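Local coordinates for protein UspA1 (PDB 3PR7) that serves as a trimeric surface adhesin of Moraxella catarrhalis, binding fibronectin and the receptor CEACAM1 and responding to mechanical force, at residues A13-D21 / G27-G35; G80-T91 / G95-T106. All coordinates share one frame; numbering follows the deposited sequence.

Contact 1: A13-D21 / G27-G35; sequences ATNKISGGD and GTYLTIGGG
Asn-15 reaches from the first coil down onto the second and ties together the turn at Gly-27 to Leu-30. Its CB sits 3.5 Å from Leu-30 O. CG stands anti to the carbonyl carbon (chi1 -51°), which brings the amide down over the backbone of the next coil, with CG itself nearest Gly-27 O. There the two ends of the amide do different work. OD1 accepts the N-H of Leu-30 at 3.1 Å, a straight bond whose donor lies well above the carbonyl plane instead of on a lone pair. ND2 donates an N-H to Gly-27 O, 3.0 Å away and in the plane of the amide. Held at both ends, the amide cannot easily rotate.

Thr-14 uses its two sides separately. OG1 takes the N-H of Tyr-29 at 3.0 Å and touches the methyl of Thr-28. CB stands over the centre of the Tyr-29 ring, a CH-pi contact of 3.8 Å to the centroid, with CG2 leaning toward the phenol end of the ring.

Beyond Leu-30 the backbones pair as parallel strands: Lys-16 N bonds to Leu-30 O, Ile-32 N to Lys-16 O, and Ser-18 N to Ile-32 O. On one face Lys-16 CB meets Thr-31 CG2 at 3.6 Å. On the other, Ile-17 and Ile-32 lie side by side, CG2 of the former 3.9 Å from CG1 of the latter; Ile-17 also touches Ala-25 and Ile-32 touches Thr-40. The glycines that follow let the chains run close, Gly-19 CA being 4.0 Å from Gly-34 CA. Stacked parallel coils of this kind, bridged here by Asn-15, belong to the left-handed parallel beta-roll of YadA-like trimeric adhesin heads.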
ATOM      1  N   ALA A  13     -10.435 -31.346  40.129  1.00120.15           N
ATOM      2  CA  ALA A  13     -10.292 -32.673  39.458  1.00120.16           C
ATOM      3  C   ALA A  13     -10.882 -32.675  38.044  1.00118.80           C
ATOM      4  O   ALA A  13     -11.159 -33.735  37.475  1.00121.20           O
ATOM      5  CB  ALA A  13     -10.925 -33.774  40.311  1.00126.80           C
ATOM      6  N   THR A  14     -11.067 -31.481  37.488  1.00114.87           N
ATOM      7  CA  THR A  14     -11.578 -31.316  36.129  1.00111.58           C
ATOM      8  C   THR A  14     -10.432 -30.997  35.171  1.00107.57           C
ATOM      9  O   THR A  14     -10.618 -30.954  33.951  1.00106.90           O
ATOM     10  CB  THR A  14     -12.615 -30.181  36.054  1.00106.54           C
ATOM     11  OG1 THR A  14     -12.025 -28.970  36.552  1.00100.16           O
ATOM     12  CG2 THR A  14     -13.850 -30.516  36.889  1.00110.48           C
ATOM     13  N   ASN A  15      -9.249 -30.778  35.743  1.00105.85           N
ATOM     14  CA  ASN A  15      -8.056 -30.410  34.985  1.00101.55           C
ATOM     15  C   ASN A  15      -7.276 -31.626  34.495  1.00101.82           C
ATOM     16  O   ASN A  15      -7.244 -32.664  35.164  1.00104.78           O
ATOM     17  CB  ASN A  15      -7.131 -29.528  35.834  1.00 99.38           C
ATOM     18  CG  ASN A  15      -7.852 -28.351  36.473  1.00100.36           C
ATOM     19  OD1 ASN A  15      -8.862 -27.865  35.963  1.00101.46           O
ATOM     20  ND2 ASN A  15      -7.324 -27.881  37.598  1.00100.04           N
ATOM     21  N   LYS A  16      -6.653 -31.492  33.325  1.00 99.57           N
ATOM     22  CA  LYS A  16      -5.748 -32.512  32.798  1.00100.30           C
ATOM     23  C   LYS A  16      -4.328 -31.983  32.647  1.00 97.18           C
ATOM     24  O   LYS A  16      -3.914 -31.594  31.555  1.00 95.49           O
ATOM     25  CB  LYS A  16      -6.243 -33.063  31.456  1.00101.75           C
ATOM     26  CG  LYS A  16      -7.035 -34.358  31.544  1.00108.07           C
ATOM     27  CD  LYS A  16      -6.297 -35.450  32.313  1.00112.61           C
ATOM     28  CE  LYS A  16      -7.060 -36.763  32.261  1.00119.06           C
ATOM     29  NZ  LYS A  16      -6.647 -37.676  33.359  1.00122.79           N
ATOM     30  N   ILE A  17      -3.587 -31.970  33.750  1.00 97.16           N
ATOM     31  CA  ILE A  17      -2.190 -31.550  33.722  1.00 95.40           C
ATOM     32  C   ILE A  17      -1.259 -32.751  33.840  1.00 97.61           C
ATOM     33  O   ILE A  17      -1.445 -33.616  34.698  1.00100.08           O
ATOM     34  CB  ILE A  17      -1.865 -30.469  34.791  1.00 94.04           C
ATOM     35  CG1 ILE A  17      -1.988 -31.026  36.215  1.00 96.43           C
ATOM     36  CG2 ILE A  17      -2.764 -29.250  34.594  1.00 92.74           C
ATOM     37  CD1 ILE A  17      -1.114 -30.319  37.244  1.00 96.49           C
ATOM     38  N   SER A  18      -0.270 -32.806  32.955  1.00 97.59           N
ATOM     39  CA  SER A  18       0.687 -33.906  32.919  1.00100.57           C
ATOM     40  C   SER A  18       2.034 -33.427  32.392  1.00100.59           C
ATOM     41  O   SER A  18       2.122 -32.360  31.787  1.00 98.42           O
ATOM     42  CB  SER A  18       0.153 -35.046  32.047  1.00103.45           C
ATOM     43  OG  SER A  18      -0.191 -34.580  30.753  1.00101.92           O
ATOM     44  N   GLY A  19       3.082 -34.209  32.642  1.00103.83           N
ATOM     45  CA  GLY A  19       4.393 -33.943  32.054  1.00105.63           C
ATOM     46  C   GLY A  19       5.524 -33.665  33.022  1.00106.66           C
ATOM     47  O   GLY A  19       6.501 -34.415  33.076  1.00110.41           O
ATOM     48  N   GLY A  20       5.400 -32.577  33.776  1.00104.02           N
ATOM     49  CA  GLY A  20       6.467 -32.137  34.665  1.00105.09           C
ATOM     50  C   GLY A  20       6.033 -31.997  36.107  1.00104.11           C
ATOM     51  O   GLY A  20       4.841 -31.879  36.401  1.00102.28           O
ATOM     52  N   ASP A  21       7.013 -32.007  37.006  1.00106.00           N
ATOM     53  CA  ASP A  21       6.768 -31.866  38.440  1.00105.74           C
ATOM     54  C   ASP A  21       6.341 -30.453  38.831  1.00102.95           C
ATOM     55  O   ASP A  21       5.751 -30.253  39.896  1.00102.77           O
ATOM     56  CB  ASP A  21       8.015 -32.271  39.235  1.00109.37           C
ATOM     57  CG  ASP A  21       8.178 -33.780  39.354  1.00113.43           C
ATOM     58  OD1 ASP A  21       7.290 -34.530  38.894  1.00114.72           O
ATOM     59  OD2 ASP A  21       9.201 -34.220  39.921  1.00117.88           O
ATOM     60  N   GLY A  27      -7.615 -23.692  38.801  1.00 97.96           N
ATOM     61  CA  GLY A  27      -8.914 -23.401  38.199  1.00 98.54           C
ATOM     62  C   GLY A  27      -9.639 -24.634  37.694  1.00 98.24           C
ATOM     63  O   GLY A  27      -9.413 -25.741  38.183  1.00 98.95           O
ATOM     64  N   THR A  28     -10.503 -24.436  36.701  1.00100.26           N
ATOM     65  CA  THR A  28     -11.388 -25.487  36.205  1.00102.13           C
ATOM     66  C   THR A  28     -11.132 -25.798  34.729  1.00 97.43           C
ATOM     67  O   THR A  28     -10.924 -24.890  33.925  1.00 94.69           O
ATOM     68  CB  THR A  28     -12.870 -25.091  36.412  1.00108.93           C
ATOM     69  OG1 THR A  28     -13.047 -24.562  37.732  1.00113.04           O
ATOM     70  CG2 THR A  28     -13.796 -26.280  36.238  1.00114.14           C
ATOM     71  N   TYR A  29     -11.148 -27.087  34.391  1.00 96.90           N
ATOM     72  CA  TYR A  29     -10.945 -27.583  33.020  1.00 93.44           C
ATOM     73  C   TYR A  29      -9.701 -27.029  32.319  1.00 85.97           C
ATOM     74  O   TYR A  29      -9.723 -26.751  31.118  1.00 84.41           O
ATOM     75  CB  TYR A  29     -12.198 -27.372  32.158  1.00 97.52           C
ATOM     76  CG  TYR A  29     -13.404 -28.161  32.614  1.00105.60           C
ATOM     77  CD1 TYR A  29     -13.473 -29.543  32.427  1.00109.11           C
ATOM     78  CD2 TYR A  29     -14.482 -27.525  33.225  1.00111.80           C
ATOM     79  CE1 TYR A  29     -14.585 -30.272  32.850  1.00117.60           C
ATOM     80  CE2 TYR A  29     -15.599 -28.242  33.651  1.00120.07           C
ATOM     81  CZ  TYR A  29     -15.643 -29.613  33.460  1.00122.97           C
ATOM     82  OH  TYR A  29     -16.743 -30.324  33.878  1.00132.29           O
ATOM     83  N   LEU A  30      -8.625 -26.869  33.082  1.00 81.67           N
ATOM     84  CA  LEU A  30      -7.341 -26.446  32.532  1.00 75.35           C
ATOM     85  C   LEU A  30      -6.608 -27.660  31.983  1.00 73.71           C
ATOM     86  O   LEU A  30      -6.853 -28.785  32.423  1.00 76.60           O
ATOM     87  CB  LEU A  30      -6.488 -25.758  33.603  1.00 73.63           C
ATOM     88  CG  LEU A  30      -7.142 -24.620  34.400  1.00 75.26           C
ATOM     89  CD1 LEU A  30      -6.302 -24.185  35.591  1.00 74.14           C
ATOM     90  CD2 LEU A  30      -7.586 -23.427  33.548  1.00 74.23           C
ATOM     91  N   THR A  31      -5.724 -27.437  31.014  1.00 69.67           N
ATOM     92  CA  THR A  31      -4.910 -28.516  30.452  1.00 68.67           C
ATOM     93  C   THR A  31      -3.478 -28.089  30.162  1.00 64.74           C
ATOM     94  O   THR A  31      -3.231 -27.025  29.589  1.00 62.38           O
ATOM     95  CB  THR A  31      -5.524 -29.121  29.166  1.00 70.46           C
ATOM     96  OG1 THR A  31      -6.058 -28.079  28.343  1.00 69.98           O
ATOM     97  CG2 THR A  31      -6.636 -30.080  29.511  1.00 75.90           C
ATOM     98  N   ILE A  32      -2.538 -28.931  30.584  1.00 64.68           N
ATOM     99  CA  ILE A  32      -1.137 -28.787  30.214  1.00 62.30           C
ATOM    100  C   ILE A  32      -0.687 -30.106  29.588  1.00 64.34           C
ATOM    101  O   ILE A  32      -0.693 -31.147  30.249  1.00 67.02           O
ATOM    102  CB  ILE A  32      -0.246 -28.396  31.420  1.00 61.69           C
ATOM    103  CG1 ILE A  32      -0.768 -27.108  32.074  1.00 60.46           C
ATOM    104  CG2 ILE A  32       1.212 -28.235  30.977  1.00 60.49           C
ATOM    105  CD1 ILE A  32      -0.011 -26.665  33.315  1.00 60.16           C
ATOM    106  N   GLY A  33      -0.321 -30.054  28.309  1.00 63.81           N
ATOM    107  CA  GLY A  33       0.041 -31.247  27.544  1.00 66.86           C
ATOM    108  C   GLY A  33       1.345 -31.897  27.968  1.00 68.49           C
ATOM    109  O   GLY A  33       1.524 -33.104  27.802  1.00 72.05           O
ATOM    110  N   GLY A  34       2.254 -31.095  28.515  1.00 66.72           N
ATOM    111  CA  GLY A  34       3.546 -31.591  28.971  1.00 69.33           C
ATOM    112  C   GLY A  34       4.556 -30.495  29.234  1.00 67.98           C
ATOM    113  O   GLY A  34       4.193 -29.387  29.631  1.00 65.46           O
ATOM    114  N   GLY A  35       5.831 -30.806  29.010  1.00 70.69           N
ATOM    115  CA  GLY A  35       6.913 -29.883  29.328  1.00 71.26           C
ATOM    116  C   GLY A  35       7.032 -29.694  30.828  1.00 72.49           C
ATOM    117  O   GLY A  35       6.710 -30.602  31.596  1.00 74.55           O
TER

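Contact 2: G80-T91 / G95-T106; sequences GGYNEATNQYST and GDNNTAKGRYST
Tyr-89 and Tyr-104 lie side by side at the same place in successive coils, their planes almost parallel but slid apart, so that the rings barely overlap and Tyr-89 CD2 meets Tyr-104 CE1 at 3.5 Å. Tyr-104 N bonds to Gln-88 O at 2.9 Å and ties their backbones together behind the rings.

At the other end Asn-83 and Asn-98 run alongside each other with amide planes nearly parallel. Asn-83 OD1 receives Asn-98 N on a lone pair at 2.9 Å, while Asn-83 ND2 gives to Gly-95 O, which also accepts Gly-81 N. Asn-98 repeats the pattern one coil on, its OD1 taking the N-H of Asn-113 and its ND2 giving to Gly-110 O.

Between these ends, bonds from Glu-84 N to Asn-98 O and from Thr-86 N to Ala-100 O hold the short parallel strands in register. Near the corner Asn-87 ND2 bonds to Lys-101 O at 3.0 Å, the oxygen lying close to the plane of the amide. Its OD1 accepts Gln-88 N, which steadies the amide within the type II turn from Asn-87 to Ser-90.

Strands 84-85 and 99-100 sit between 69-70 and 114-115, with Ile-92 of strand 91-92 packing against Asn-83, Asn-98 and Ala-100. Tyr-74 stacks on Tyr-89, and Asp-96 of the second subunit packs against Tyr-89 and Tyr-104.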
ATOM      1  N   GLY A  80       6.680 -19.942  19.803  1.00 45.17           N
ATOM      2  CA  GLY A  80       7.801 -19.009  19.893  1.00 44.71           C
ATOM      3  C   GLY A  80       8.174 -18.730  21.336  1.00 45.47           C
ATOM      4  O   GLY A  80       7.843 -19.510  22.234  1.00 46.65           O
ATOM      5  N   GLY A  81       8.860 -17.613  21.564  1.00 45.23           N
ATOM      6  CA  GLY A  81       9.348 -17.277  22.896  1.00 46.59           C
ATOM      7  C   GLY A  81       9.083 -15.858  23.348  1.00 46.66           C
ATOM      8  O   GLY A  81       9.125 -14.918  22.546  1.00 45.67           O
ATOM      9  N   TYR A  82       8.808 -15.720  24.646  1.00 48.32           N
ATOM     10  CA  TYR A  82       8.702 -14.426  25.335  1.00 49.61           C
ATOM     11  C   TYR A  82       7.588 -13.523  24.804  1.00 48.59           C
ATOM     12  O   TYR A  82       7.669 -12.293  24.897  1.00 49.04           O
ATOM     13  CB  TYR A  82      10.053 -13.700  25.334  1.00 50.69           C
ATOM     14  CG  TYR A  82      11.200 -14.573  25.781  1.00 53.86           C
ATOM     15  CD1 TYR A  82      11.490 -14.735  27.133  1.00 57.61           C
ATOM     16  CD2 TYR A  82      11.991 -15.246  24.852  1.00 55.30           C
ATOM     17  CE1 TYR A  82      12.537 -15.544  27.549  1.00 61.08           C
ATOM     18  CE2 TYR A  82      13.036 -16.059  25.256  1.00 58.56           C
ATOM     19  CZ  TYR A  82      13.306 -16.204  26.606  1.00 61.50           C
ATOM     20  OH  TYR A  82      14.345 -17.010  27.019  1.00 65.30           O
ATOM     21  N   ASN A  83       6.548 -14.144  24.259  1.00 47.73           N
ATOM     22  CA  ASN A  83       5.400 -13.416  23.749  1.00 47.37           C
ATOM     23  C   ASN A  83       4.393 -13.147  24.858  1.00 49.61           C
ATOM     24  O   ASN A  83       4.283 -13.926  25.806  1.00 50.75           O
ATOM     25  CB  ASN A  83       4.754 -14.189  22.602  1.00 45.84           C
ATOM     26  CG  ASN A  83       5.705 -14.405  21.440  1.00 43.97           C
ATOM     27  OD1 ASN A  83       6.238 -13.451  20.872  1.00 42.58           O
ATOM     28  ND2 ASN A  83       5.919 -15.663  21.079  1.00 43.48           N
ATOM     29  N   GLU A  84       3.677 -12.031  24.744  1.00 50.95           N
ATOM     30  CA  GLU A  84       2.640 -11.678  25.706  1.00 54.07           C
ATOM     31  C   GLU A  84       1.362 -11.234  25.009  1.00 53.81           C
ATOM     32  O   GLU A  84       1.306 -10.161  24.401  1.00 53.69           O
ATOM     33  CB  GLU A  84       3.125 -10.596  26.666  1.00 56.63           C
ATOM     34  CG  GLU A  84       3.966 -11.113  27.818  1.00 62.32           C
ATOM     35  CD  GLU A  84       4.426 -10.004  28.753  1.00 71.07           C
ATOM     36  OE1 GLU A  84       4.241 -10.147  29.982  1.00 76.48           O
ATOM     37  OE2 GLU A  84       4.968  -8.985  28.264  1.00 73.55           O
ATOM     38  N   ALA A  85       0.345 -12.084  25.082  1.00 54.34           N
ATOM     39  CA  ALA A  85      -0.988 -11.737  24.623  1.00 55.24           C
ATOM     40  C   ALA A  85      -1.822 -11.379  25.841  1.00 58.34           C
ATOM     41  O   ALA A  85      -2.119 -12.228  26.677  1.00 59.52           O
ATOM     42  CB  ALA A  85      -1.612 -12.888  23.855  1.00 54.32           C
ATOM     43  N   THR A  86      -2.155 -10.101  25.946  1.00 60.33           N
ATOM     44  CA  THR A  86      -2.961  -9.569  27.034  1.00 64.10           C
ATOM     45  C   THR A  86      -4.222  -9.005  26.407  1.00 65.39           C
ATOM     46  O   THR A  86      -4.187  -8.571  25.257  1.00 64.29           O
ATOM     47  CB  THR A  86      -2.219  -8.414  27.728  1.00 65.78           C
ATOM     48  OG1 THR A  86      -0.927  -8.860  28.158  1.00 64.98           O
ATOM     49  CG2 THR A  86      -3.014  -7.885  28.924  1.00 70.43           C
ATOM     50  N   ASN A  87      -5.328  -8.994  27.147  1.00 68.32           N
ATOM     51  CA  ASN A  87      -6.555  -8.367  26.660  1.00 70.09           C
ATOM     52  C   ASN A  87      -7.334  -9.290  25.726  1.00 68.65           C
ATOM     53  O   ASN A  87      -6.773 -10.224  25.145  1.00 65.77           O
ATOM     54  CB  ASN A  87      -6.238  -7.040  25.957  1.00 70.10           C
ATOM     55  CG  ASN A  87      -7.305  -5.991  26.162  1.00 74.63           C
ATOM     56  OD1 ASN A  87      -8.413  -6.282  26.613  1.00 78.14           O
ATOM     57  ND2 ASN A  87      -6.971  -4.749  25.827  1.00 76.42           N
ATOM     58  N   GLN A  88      -8.626  -9.004  25.585  1.00 70.87           N
ATOM     59  CA  GLN A  88      -9.570  -9.876  24.891  1.00 70.77           C
ATOM     60  C   GLN A  88      -9.221 -10.156  23.438  1.00 66.87           C
ATOM     61  O   GLN A  88      -8.912  -9.241  22.675  1.00 66.01           O
ATOM     62  CB  GLN A  88     -10.978  -9.293  24.966  1.00 75.12           C
ATOM     63  CG  GLN A  88     -11.580  -9.304  26.360  1.00 81.74           C
ATOM     64  CD  GLN A  88     -12.912  -8.584  26.426  1.00 89.90           C
ATOM     65  OE1 GLN A  88     -13.249  -7.788  25.545  1.00 91.35           O
ATOM     66  NE2 GLN A  88     -13.675  -8.856  27.479  1.00 94.95           N
ATOM     67  N   TYR A  89      -9.278 -11.435  23.077  1.00 64.70           N
ATOM     68  CA  TYR A  89      -9.145 -11.897  21.695  1.00 61.87           C
ATOM     69  C   TYR A  89      -7.820 -11.523  21.024  1.00 58.22           C
ATOM     70  O   TYR A  89      -7.751 -11.385  19.800  1.00 57.27           O
ATOM     71  CB  TYR A  89     -10.341 -11.436  20.853  1.00 63.93           C
ATOM     72  CG  TYR A  89     -11.676 -11.971  21.331  1.00 67.15           C
ATOM     73  CD1 TYR A  89     -12.050 -13.291  21.082  1.00 67.59           C
ATOM     74  CD2 TYR A  89     -12.569 -11.153  22.028  1.00 70.18           C
ATOM     75  CE1 TYR A  89     -13.279 -13.787  21.515  1.00 70.83           C
ATOM     76  CE2 TYR A  89     -13.801 -11.639  22.466  1.00 73.51           C
ATOM     77  CZ  TYR A  89     -14.148 -12.957  22.205  1.00 73.85           C
ATOM     78  OH  TYR A  89     -15.361 -13.450  22.634  1.00 78.04           O
ATOM     79  N   SER A  90      -6.774 -11.368  21.834  1.00 56.46           N
ATOM     80  CA  SER A  90      -5.420 -11.138  21.336  1.00 53.27           C
ATOM     81  C   SER A  90      -4.919 -12.362  20.603  1.00 51.11           C
ATOM     82  O   SER A  90      -5.314 -13.485  20.922  1.00 52.07           O
ATOM     83  CB  SER A  90      -4.472 -10.859  22.494  1.00 53.04           C
ATOM     84  OG  SER A  90      -4.854  -9.692  23.181  1.00 55.84           O
ATOM     85  N   THR A  91      -4.049 -12.149  19.625  1.00 48.57           N
ATOM     86  CA  THR A  91      -3.431 -13.253  18.910  1.00 46.85           C
ATOM     87  C   THR A  91      -1.976 -12.940  18.598  1.00 44.67           C
ATOM     88  O   THR A  91      -1.663 -11.886  18.033  1.00 44.39           O
ATOM     89  CB  THR A  91      -4.166 -13.570  17.590  1.00 47.49           C
ATOM     90  OG1 THR A  91      -5.573 -13.689  17.831  1.00 50.31           O
ATOM     91  CG2 THR A  91      -3.652 -14.868  16.988  1.00 46.66           C
ATOM     92  N   GLY A  95       6.963 -16.197  17.146  1.00 40.78           N
ATOM     93  CA  GLY A  95       8.074 -15.254  17.080  1.00 40.82           C
ATOM     94  C   GLY A  95       8.703 -14.930  18.422  1.00 41.58           C
ATOM     95  O   GLY A  95       8.511 -15.659  19.398  1.00 42.14           O
ATOM     96  N   ASP A  96       9.446 -13.825  18.462  1.00 42.02           N
ATOM     97  CA  ASP A  96      10.248 -13.434  19.624  1.00 43.48           C
ATOM     98  C   ASP A  96       9.775 -12.115  20.226  1.00 43.73           C
ATOM     99  O   ASP A  96       9.751 -11.089  19.539  1.00 43.55           O
ATOM    100  CB  ASP A  96      11.720 -13.295  19.204  1.00 44.55           C
ATOM    101  CG  ASP A  96      12.662 -13.006  20.376  1.00 47.31           C
ATOM    102  OD1 ASP A  96      12.273 -13.172  21.554  1.00 49.38           O
ATOM    103  OD2 ASP A  96      13.820 -12.617  20.104  1.00 50.06           O
ATOM    104  N   ASN A  97       9.421 -12.147  21.511  1.00 44.69           N
ATOM    105  CA  ASN A  97       9.134 -10.934  22.284  1.00 46.01           C
ATOM    106  C   ASN A  97       8.064 -10.025  21.686  1.00 45.21           C
ATOM    107  O   ASN A  97       8.216  -8.803  21.661  1.00 46.06           O
ATOM    108  CB  ASN A  97      10.421 -10.133  22.529  1.00 47.80           C
ATOM    109  CG  ASN A  97      11.140 -10.548  23.796  1.00 51.08           C
ATOM    110  OD1 ASN A  97      10.521 -10.759  24.836  1.00 54.19           O
ATOM    111  ND2 ASN A  97      12.457 -10.647  23.719  1.00 53.81           N
ATOM    112  N   ASN A  98       6.985 -10.625  21.206  1.00 43.99           N
ATOM    113  CA  ASN A  98       5.867  -9.852  20.687  1.00 43.77           C
ATOM    114  C   ASN A  98       4.847  -9.543  21.777  1.00 45.19           C
ATOM    115  O   ASN A  98       4.638 -10.347  22.688  1.00 45.84           O
ATOM    116  CB  ASN A  98       5.226 -10.581  19.510  1.00 42.42           C
ATOM    117  CG  ASN A  98       6.175 -10.712  18.338  1.00 41.52           C
ATOM    118  OD1 ASN A  98       6.832  -9.743  17.952  1.00 42.02           O
ATOM    119  ND2 ASN A  98       6.260 -11.909  17.772  1.00 40.44           N
ATOM    120  N   THR A  99       4.231  -8.366  21.692  1.00 46.13           N
ATOM    121  CA  THR A  99       3.256  -7.946  22.693  1.00 48.05           C
ATOM    122  C   THR A  99       1.966  -7.471  22.034  1.00 48.24           C
ATOM    123  O   THR A  99       1.926  -6.410  21.411  1.00 48.70           O
ATOM    124  CB  THR A  99       3.814  -6.831  23.615  1.00 50.36           C
ATOM    125  OG1 THR A  99       5.162  -7.139  23.991  1.00 50.64           O
ATOM    126  CG2 THR A  99       2.965  -6.698  24.871  1.00 52.94           C
ATOM    127  N   ALA A 100       0.916  -8.276  22.165  1.00 48.26           N
ATOM    128  CA  ALA A 100      -0.409  -7.889  21.713  1.00 49.24           C
ATOM    129  C   ALA A 100      -1.256  -7.597  22.943  1.00 52.08           C
ATOM    130  O   ALA A 100      -1.702  -8.520  23.628  1.00 52.53           O
ATOM    131  CB  ALA A 100      -1.031  -8.995  20.876  1.00 47.88           C
ATOM    132  N   LYS A 101      -1.453  -6.315  23.242  1.00 54.47           N
ATOM    133  CA  LYS A 101      -2.211  -5.935  24.435  1.00 58.05           C
ATOM    134  C   LYS A 101      -3.445  -5.083  24.155  1.00 60.05           C
ATOM    135  O   LYS A 101      -4.033  -4.505  25.074  1.00 63.29           O
ATOM    136  CB  LYS A 101      -1.307  -5.306  25.507  1.00 60.20           C
ATOM    137  CG  LYS A 101      -0.396  -4.185  25.051  1.00 62.50           C
ATOM    138  CD  LYS A 101       0.537  -3.780  26.192  1.00 69.38           C
ATOM    139  CE  LYS A 101       1.479  -2.651  25.785  1.00 73.27           C
ATOM    140  NZ  LYS A 101       2.345  -2.213  26.914  1.00 78.50           N
ATOM    141  N   GLY A 102      -3.847  -5.024  22.890  1.00 58.63           N
ATOM    142  CA  GLY A 102      -5.099  -4.382  22.516  1.00 60.84           C
ATOM    143  C   GLY A 102      -6.193  -5.418  22.358  1.00 60.96           C
ATOM    144  O   GLY A 102      -5.909  -6.603  22.181  1.00 58.49           O
ATOM    145  N   ARG A 103      -7.446  -4.979  22.436  1.00 64.24           N
ATOM    146  CA  ARG A 103      -8.571  -5.852  22.135  1.00 65.53           C
ATOM    147  C   ARG A 103      -8.550  -6.235  20.667  1.00 62.59           C
ATOM    148  O   ARG A 103      -8.377  -5.376  19.800  1.00 62.31           O
ATOM    149  CB  ARG A 103      -9.882  -5.150  22.420  1.00 70.42           C
ATOM    150  CG  ARG A 103     -10.392  -5.289  23.806  1.00 78.02           C
ATOM    151  CD  ARG A 103     -11.770  -4.708  23.799  1.00 91.59           C
ATOM    152  NE  ARG A 103     -11.873  -3.659  24.781  1.00102.73           N
ATOM    153  CZ  ARG A 103     -11.781  -2.346  24.591  1.00109.23           C
ATOM    154  NH1 ARG A 103     -11.886  -1.585  25.662  1.00115.61           N
ATOM    155  NH2 ARG A 103     -11.607  -1.780  23.400  1.00109.89           N
ATOM    156  N   TYR A 104      -8.740  -7.522  20.394  1.00 60.80           N
ATOM    157  CA  TYR A 104      -8.737  -8.054  19.029  1.00 58.87           C
ATOM    158  C   TYR A 104      -7.447  -7.726  18.273  1.00 55.25           C
ATOM    159  O   TYR A 104      -7.437  -7.702  17.042  1.00 54.58           O
ATOM    160  CB  TYR A 104      -9.947  -7.549  18.220  1.00 61.85           C
ATOM    161  CG  TYR A 104     -11.268  -7.522  18.961  1.00 67.33           C
ATOM    162  CD1 TYR A 104     -12.078  -8.653  19.026  1.00 70.49           C
ATOM    163  CD2 TYR A 104     -11.719  -6.354  19.571  1.00 72.06           C
ATOM    164  CE1 TYR A 104     -13.297  -8.626  19.698  1.00 75.77           C
ATOM    165  CE2 TYR A 104     -12.931  -6.317  20.247  1.00 77.81           C
ATOM    166  CZ  TYR A 104     -13.715  -7.455  20.306  1.00 79.55           C
ATOM    167  OH  TYR A 104     -14.916  -7.417  20.972  1.00 85.44           O
ATOM    168  N   SER A 105      -6.367  -7.465  19.004  1.00 53.19           N
ATOM    169  CA  SER A 105      -5.088  -7.142  18.370  1.00 50.34           C
ATOM    170  C   SER A 105      -4.409  -8.404  17.853  1.00 47.64           C
ATOM    171  O   SER A 105      -4.668  -9.507  18.343  1.00 47.72           O
ATOM    172  CB  SER A 105      -4.172  -6.368  19.320  1.00 50.27           C
ATOM    173  OG  SER A 105      -3.878  -7.119  20.481  1.00 50.56           O
ATOM    174  N   THR A 106      -3.550  -8.236  16.854  1.00 45.72           N
ATOM    175  CA  THR A 106      -2.953  -9.364  16.152  1.00 43.93           C
ATOM    176  C   THR A 106      -1.490  -9.104  15.826  1.00 41.94           C
ATOM    177  O   THR A 106      -1.135  -8.032  15.329  1.00 42.12           O
ATOM    178  CB  THR A 106      -3.692  -9.639  14.823  1.00 44.80           C
ATOM    179  OG1 THR A 106      -5.108  -9.636  15.046  1.00 48.06           O
ATOM    180  CG2 THR A 106      -3.273 -10.976  14.227  1.00 43.73           C
TER

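How the contacts relate
From the N terminus, 13-21 leads through strand 24-26 into 27-35, so contact 1 closes the first modelled coil onto the second. Several coils later, 80-91 passes through strand 91-92 into 95-106, and contact 2 closes a later coil, mainly on the other row of strands. The two follow in series, neither nested nor crossing, with centres about 23 Å apart and nearest atoms about 13 Å apart. Contact 1 joins strands 16-17 and 31-32 at the N-terminal end of the roll. Contact 2 joins 84-85 to 99-100 and, past the corner, begins the pairing of 91-92 with 106-107. Both touch the second subunit of the trimer.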